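Local atomic coordinates of nisin biosynthesis protein NisC (Lactococcus lactis subsp. lactis, PDB entry 2G0D), a protein that catalyses the cyclisation step of nisin maturation, in which cysteine thiols add to dehydrated residues of the precursor peptide to close thioether rings. Residues Val8-Ile11 with Ile12-Asp16; Leu105-Ser108 with Leu109-Tyr112; His325-Ser328 with Gly329-Ile333. All blocks are in the same frame, centred on the assembly; numbering follows the deposited sequence.

Contact 1. Residues Val8-Ile11 with Ile12-Asp16; sequences VEKI and IAQWD
V8 and I12, one helical turn apart on helix 3-20, illustrate how a helix brings apolar side chains together at i to i+4 spacing. From its base, the I12 side chain first lodges CB 3.7 Å from V8 O, the carbonyl that accepts the I12 backbone N-H at 2.8 Å. CG1, anti to the carbonyl carbon (chi1 -64°), runs back along the helix and passes 3.4 Å from V8 O. The tip, CD1, then meets V8 CG1 at 3.7 Å, the two branched side chains crossing at a slant. A second pair repeats the spacing three residues further along: I11 CG2 lies 3.8 Å from W15 CD1, while I11 O sits at the edge of the indole, near its plane. The indole NE1 is hydrogen-bonded to T370. On the exposed flank, K10 and Q14 run side by side, with K10 CE 3.7 Å from Q14 NE2. The buried side chains face different neighbours: V8 and I12 touch L44 of helix 37-45, whereas I11 reaches I376 and I380 of helix 376-387. Such packing, with one buried and one exposed side, is characteristic of an amphipathic helix, here in the outer layer of the alpha toroid.

Contact 2. Residues Leu105-Ser108 with Leu109-Tyr112; sequences LLDS and LNRY
L105 and L109 meet one turn apart on helix 100-122, a stretch where backbone, apolar and water-mediated contacts can be separated cleanly. The backbone supplies four regular alpha-helical bonds. L109 N, N110 N, R111 N and Y112 N each donate to the carbonyl oxygen four residues earlier, and the N110 N to L106 O bond measures 2.8 Å.

The apolar contact is modest. L105 CG, placed anti to its own N (chi1 -177°), lies 4.0 Å from L109 CD1, and the two leucines cross at an angle. L109 CG also rests 3.3 Å from L105 O, so its branch begins against the carbonyl that receives its N-H. R111 makes a similar aliphatic approach, its CG lying 3.3 Å from D107 O before the chain bends at chi2.

A water links two of the polar side chains. It donates to D107 OD1 at 2.9 Å and accepts from N110 ND2 at 3.1 Å, bridging two residues whose OD1 and ND2 are 4.5 Å apart. Each also has a direct partner elsewhere: D107 OD1 forms a salt bridge with R96, and N110 OD1 a hydrogen bond with Y146. The carboxylate is therefore held by a charge and a water together, which would be expected to favour its ionised form. S108 OG turns back along the helix instead, to the carbonyl of N104.

The apolar side of the turn is laid against two other helices. L105 touches I64 and V68 of helix 53-74 as well as I92 of helix 85-92, and L106 packs on A89 and I92, while N110 faces the loop residues I150 and Y155.

Contact 3. Residues His325-Ser328 with Gly329-Ile333; sequences HGYS and GLIEI. With ZN (zinc ion), chain B.
The zinc site of the cyclase stands just ahead of helix 327-341, whose first turn is packed by Y327 against L330 and I331. H325 binds the zinc ion through ND1 at 2.1 Å; C278, C324 and a water at 2.2 Å complete the four ligands. The next residue, G326, occupies the N-cap position, and its carbonyl oxygen accepts a weak, bent bond from G329 N at 3.4 Å. Regular helical bonding then takes over, with I331 N donating to Y327 O at 3.0 Å. Above one face of the Y327 ring lies I331 CG1, 4.0 Å from the centroid and displaced toward the rim, in a CH-pi contact. With its CG anti to the backbone N (chi1 -161°), Y327 directs its ring along the helix toward I331. L330 CD2 approaches Y327 CD1 at 4.1 Å, the two side chains crossing at about a right angle. S328 OG is hydrogen-bonded to the carbonyl of Y321, and E332 forms a salt bridge with R396. With three protein ligands and one water, the metal has a coordination place that a substrate could take by displacing the water, consistent with zinc activating the cysteine thiol of the peptide for ring closure.

In the fold
The three contacts are local helical packing at different depths of one alpha toroid, contacts 1 and 2 within helices and contact 3 at the start of one. Contact 3 lies closest to the middle, its centre about 12 Å from that of the chain, and alone holds a zinc ligand; contacts 1 and 2 lie about 25 and 21 Å out. None touches another: between centres, contact 1 is about 24 Å from contact 3 and 28 Å from contact 2, while contacts 2 and 3 are about 31 Å apart, on opposite sides of the chain's centre. Shared helices connect them nonetheless. Helix 376-387 receives I11 and S328, and helix 53-74 receives I12 and L105.

Contact 1. Residues Val8-Ile11 with Ile12-Asp16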
# COMPACT_ATOMS: atom_id res chain seq x y z
N VAL A 8 -0.86 -2.36 23.49
CA VAL A 8 -2.02 -1.67 22.98
C VAL A 8 -2.45 -0.60 24.01
O VAL A 8 -2.72 0.55 23.65
CB VAL A 8 -3.15 -2.64 22.67
CG1 VAL A 8 -4.45 -1.88 22.36
CG2 VAL A 8 -2.75 -3.53 21.48
N GLU A 9 -2.47 -1.00 25.28
CA GLU A 9 -2.86 -0.12 26.37
C GLU A 9 -2.03 1.15 26.42
O GLU A 9 -2.58 2.23 26.60
CB GLU A 9 -2.82 -0.87 27.71
CG GLU A 9 -4.07 -1.74 27.92
CD GLU A 9 -3.94 -2.74 29.07
OE1 GLU A 9 -2.88 -2.78 29.74
OE2 GLU A 9 -4.92 -3.50 29.31
N LYS A 10 -0.73 1.03 26.24
CA LYS A 10 0.13 2.19 26.22
C LYS A 10 -0.16 3.07 25.01
O LYS A 10 -0.17 4.30 25.14
CB LYS A 10 1.62 1.83 26.39
CG LYS A 10 2.48 1.77 25.13
CD LYS A 10 3.98 1.50 25.47
CE LYS A 10 4.82 2.79 25.53
NZ LYS A 10 6.29 2.54 25.78
N ILE A 11 -0.43 2.44 23.85
CA ILE A 11 -0.76 3.19 22.63
C ILE A 11 -2.05 3.96 22.84
O ILE A 11 -2.15 5.13 22.44
CB ILE A 11 -0.88 2.29 21.36
CG1 ILE A 11 0.45 1.63 21.01
CG2 ILE A 11 -1.39 3.09 20.16
CD1 ILE A 11 0.31 0.39 20.11
N ILE A 12 -3.03 3.33 23.48
CA ILE A 12 -4.29 4.02 23.76
C ILE A 12 -4.05 5.24 24.67
O ILE A 12 -4.59 6.31 24.41
CB ILE A 12 -5.36 3.08 24.38
CG1 ILE A 12 -5.77 1.99 23.39
CG2 ILE A 12 -6.59 3.90 24.80
CD1 ILE A 12 -6.44 0.78 24.04
N ALA A 13 -3.23 5.07 25.72
CA ALA A 13 -2.85 6.17 26.63
C ALA A 13 -2.17 7.35 25.91
O ALA A 13 -2.41 8.51 26.22
CB ALA A 13 -1.94 5.65 27.76
N GLN A 14 -1.32 7.04 24.93
CA GLN A 14 -0.67 8.07 24.13
C GLN A 14 -1.71 8.86 23.32
O GLN A 14 -1.67 10.10 23.26
CB GLN A 14 0.38 7.44 23.21
CG GLN A 14 1.56 6.83 23.98
CD GLN A 14 2.65 6.26 23.09
OE1 GLN A 14 3.25 6.97 22.28
NE2 GLN A 14 2.93 4.96 23.26
N TRP A 15 -2.67 8.14 22.74
CA TRP A 15 -3.67 8.80 21.92
C TRP A 15 -4.80 9.44 22.70
O TRP A 15 -5.38 10.40 22.23
CB TRP A 15 -4.16 7.86 20.80
CG TRP A 15 -3.14 7.78 19.73
CD1 TRP A 15 -2.22 6.79 19.54
CD2 TRP A 15 -2.88 8.77 18.72
NE1 TRP A 15 -1.42 7.08 18.46
CE2 TRP A 15 -1.81 8.29 17.94
CE3 TRP A 15 -3.45 10.02 18.41
CZ2 TRP A 15 -1.29 9.02 16.85
CZ3 TRP A 15 -2.94 10.73 17.32
CH2 TRP A 15 -1.87 10.23 16.56
N ASP A 16 -5.10 8.93 23.89
CA ASP A 16 -6.03 9.62 24.78
C ASP A 16 -5.50 11.00 25.20
O ASP A 16 -6.25 11.97 25.25
CB ASP A 16 -6.36 8.75 26.01
CG ASP A 16 -7.32 7.62 25.69
OD1 ASP A 16 -7.76 7.53 24.53
OD2 ASP A 16 -7.65 6.83 26.59

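Contact 2. Residues Leu105-Ser108 with Leu109-Tyr112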
# COMPACT_ATOMS: atom_id res chain seq x y z
N LEU A 105 -20.84 9.37 7.64
CA LEU A 105 -19.45 9.80 7.50
C LEU A 105 -18.79 9.23 6.24
O LEU A 105 -18.12 9.95 5.51
CB LEU A 105 -18.64 9.43 8.75
CG LEU A 105 -17.17 9.86 8.81
CD1 LEU A 105 -17.00 11.40 8.52
CD2 LEU A 105 -16.54 9.49 10.15
N LEU A 106 -18.97 7.94 5.98
CA LEU A 106 -18.36 7.29 4.80
C LEU A 106 -18.87 7.91 3.47
O LEU A 106 -18.07 8.15 2.57
CB LEU A 106 -18.59 5.77 4.82
CG LEU A 106 -17.70 4.99 5.82
CD1 LEU A 106 -18.26 3.61 6.17
CD2 LEU A 106 -16.28 4.85 5.26
N ASP A 107 -20.17 8.18 3.39
CA ASP A 107 -20.78 8.84 2.22
C ASP A 107 -20.18 10.21 1.93
O ASP A 107 -19.87 10.52 0.78
CB ASP A 107 -22.31 8.95 2.38
CG ASP A 107 -23.01 7.62 2.23
OD1 ASP A 107 -22.39 6.65 1.73
OD2 ASP A 107 -24.19 7.53 2.62
N SER A 108 -20.00 11.02 2.97
CA SER A 108 -19.31 12.31 2.88
C SER A 108 -17.90 12.15 2.36
O SER A 108 -17.47 12.87 1.46
CB SER A 108 -19.24 12.99 4.24
OG SER A 108 -20.54 13.12 4.76
N LEU A 109 -17.18 11.23 2.97
CA LEU A 109 -15.80 10.95 2.55
C LEU A 109 -15.75 10.55 1.08
O LEU A 109 -14.94 11.07 0.34
CB LEU A 109 -15.15 9.90 3.46
CG LEU A 109 -14.87 10.36 4.88
CD1 LEU A 109 -14.62 9.19 5.80
CD2 LEU A 109 -13.70 11.36 4.92
N ASN A 110 -16.64 9.65 0.67
CA ASN A 110 -16.70 9.17 -0.72
C ASN A 110 -17.00 10.26 -1.76
O ASN A 110 -16.36 10.33 -2.81
CB ASN A 110 -17.73 8.04 -0.83
CG ASN A 110 -17.32 6.78 -0.08
OD1 ASN A 110 -16.15 6.61 0.28
ND2 ASN A 110 -18.28 5.87 0.15
N ARG A 111 -17.98 11.12 -1.45
CA ARG A 111 -18.30 12.25 -2.31
C ARG A 111 -17.13 13.22 -2.37
O ARG A 111 -16.77 13.70 -3.44
CB ARG A 111 -19.60 12.95 -1.86
CG ARG A 111 -20.88 12.06 -1.90
CD ARG A 111 -20.80 10.82 -2.87
NE ARG A 111 -22.10 10.18 -3.04
CZ ARG A 111 -22.82 10.18 -4.17
NH1 ARG A 111 -22.36 10.75 -5.29
NH2 ARG A 111 -24.01 9.59 -4.19
N TYR A 112 -16.50 13.49 -1.24
CA TYR A 112 -15.30 14.32 -1.28
C TYR A 112 -14.22 13.66 -2.14
O TYR A 112 -13.58 14.32 -2.96
CB TYR A 112 -14.77 14.72 0.11
CG TYR A 112 -13.38 15.36 -0.01
CD1 TYR A 112 -13.22 16.68 -0.47
CD2 TYR A 112 -12.25 14.62 0.24
CE1 TYR A 112 -11.92 17.24 -0.61
CE2 TYR A 112 -10.98 15.16 0.10
CZ TYR A 112 -10.82 16.44 -0.33
OH TYR A 112 -9.52 16.90 -0.45
O HOH W 1 -21.15 6.35 -0.86

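Contact 3. Residues His325-Ser328 with Gly329-Ile333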
# COMPACT_ATOMS: atom_id res chain seq x y z
N HIS A 325 9.25 -0.53 5.07
CA HIS A 325 10.47 -1.13 4.53
C HIS A 325 11.17 -1.99 5.59
O HIS A 325 12.39 -2.04 5.63
CB HIS A 325 11.40 -0.07 3.92
CG HIS A 325 11.46 1.22 4.69
ND1 HIS A 325 10.64 2.29 4.41
CD2 HIS A 325 12.26 1.61 5.72
CE1 HIS A 325 10.94 3.29 5.22
NE2 HIS A 325 11.91 2.91 6.03
N GLY A 326 10.38 -2.65 6.44
CA GLY A 326 10.92 -3.56 7.44
C GLY A 326 10.38 -4.97 7.28
O GLY A 326 9.68 -5.30 6.32
N TYR A 327 10.69 -5.80 8.26
CA TYR A 327 10.41 -7.22 8.16
C TYR A 327 8.92 -7.61 8.30
O TYR A 327 8.48 -8.62 7.72
CB TYR A 327 11.31 -7.98 9.16
CG TYR A 327 11.44 -9.45 8.81
CD1 TYR A 327 11.93 -9.86 7.59
CD2 TYR A 327 11.02 -10.43 9.72
CE1 TYR A 327 12.05 -11.22 7.26
CE2 TYR A 327 11.12 -11.78 9.40
CZ TYR A 327 11.63 -12.16 8.17
OH TYR A 327 11.71 -13.50 7.86
N SER A 328 8.13 -6.84 9.08
CA SER A 328 6.70 -7.15 9.19
C SER A 328 5.98 -7.04 7.83
O SER A 328 5.05 -7.80 7.53
CB SER A 328 6.00 -6.30 10.26
OG SER A 328 6.38 -6.74 11.56
N GLY A 329 6.44 -6.11 6.99
CA GLY A 329 5.84 -5.97 5.65
C GLY A 329 6.12 -7.18 4.78
O GLY A 329 5.23 -7.66 4.11
N LEU A 330 7.36 -7.67 4.79
CA LEU A 330 7.75 -8.92 4.07
C LEU A 330 6.91 -10.10 4.54
O LEU A 330 6.36 -10.86 3.75
CB LEU A 330 9.25 -9.18 4.34
CG LEU A 330 10.23 -8.63 3.29
CD1 LEU A 330 10.12 -7.12 3.16
CD2 LEU A 330 11.70 -9.06 3.53
N ILE A 331 6.82 -10.25 5.86
CA ILE A 331 6.02 -11.30 6.45
C ILE A 331 4.54 -11.25 6.01
O ILE A 331 3.96 -12.27 5.64
CB ILE A 331 6.22 -11.30 8.02
CG1 ILE A 331 7.63 -11.79 8.37
CG2 ILE A 331 5.18 -12.16 8.74
CD1 ILE A 331 7.95 -13.29 8.02
N GLU A 332 3.95 -10.07 6.01
CA GLU A 332 2.56 -9.94 5.63
C GLU A 332 2.29 -10.26 4.16
O GLU A 332 1.19 -10.75 3.80
CB GLU A 332 2.00 -8.56 5.99
CG GLU A 332 0.47 -8.55 5.90
CD GLU A 332 -0.20 -9.33 7.03
OE1 GLU A 332 0.47 -9.56 8.06
OE2 GLU A 332 -1.41 -9.70 6.91
N ILE A 333 3.26 -9.92 3.31
CA ILE A 333 3.23 -10.34 1.92
C ILE A 333 3.28 -11.87 1.77
O ILE A 333 2.51 -12.44 0.99
CB ILE A 333 4.37 -9.69 1.12
CG1 ILE A 333 4.18 -8.17 1.09
CG2 ILE A 333 4.39 -10.25 -0.30
CD1 ILE A 333 5.48 -7.38 0.83
ZN ZN B . 9.21 2.32 2.83
O HOH W 2 9.33 4.39 2.18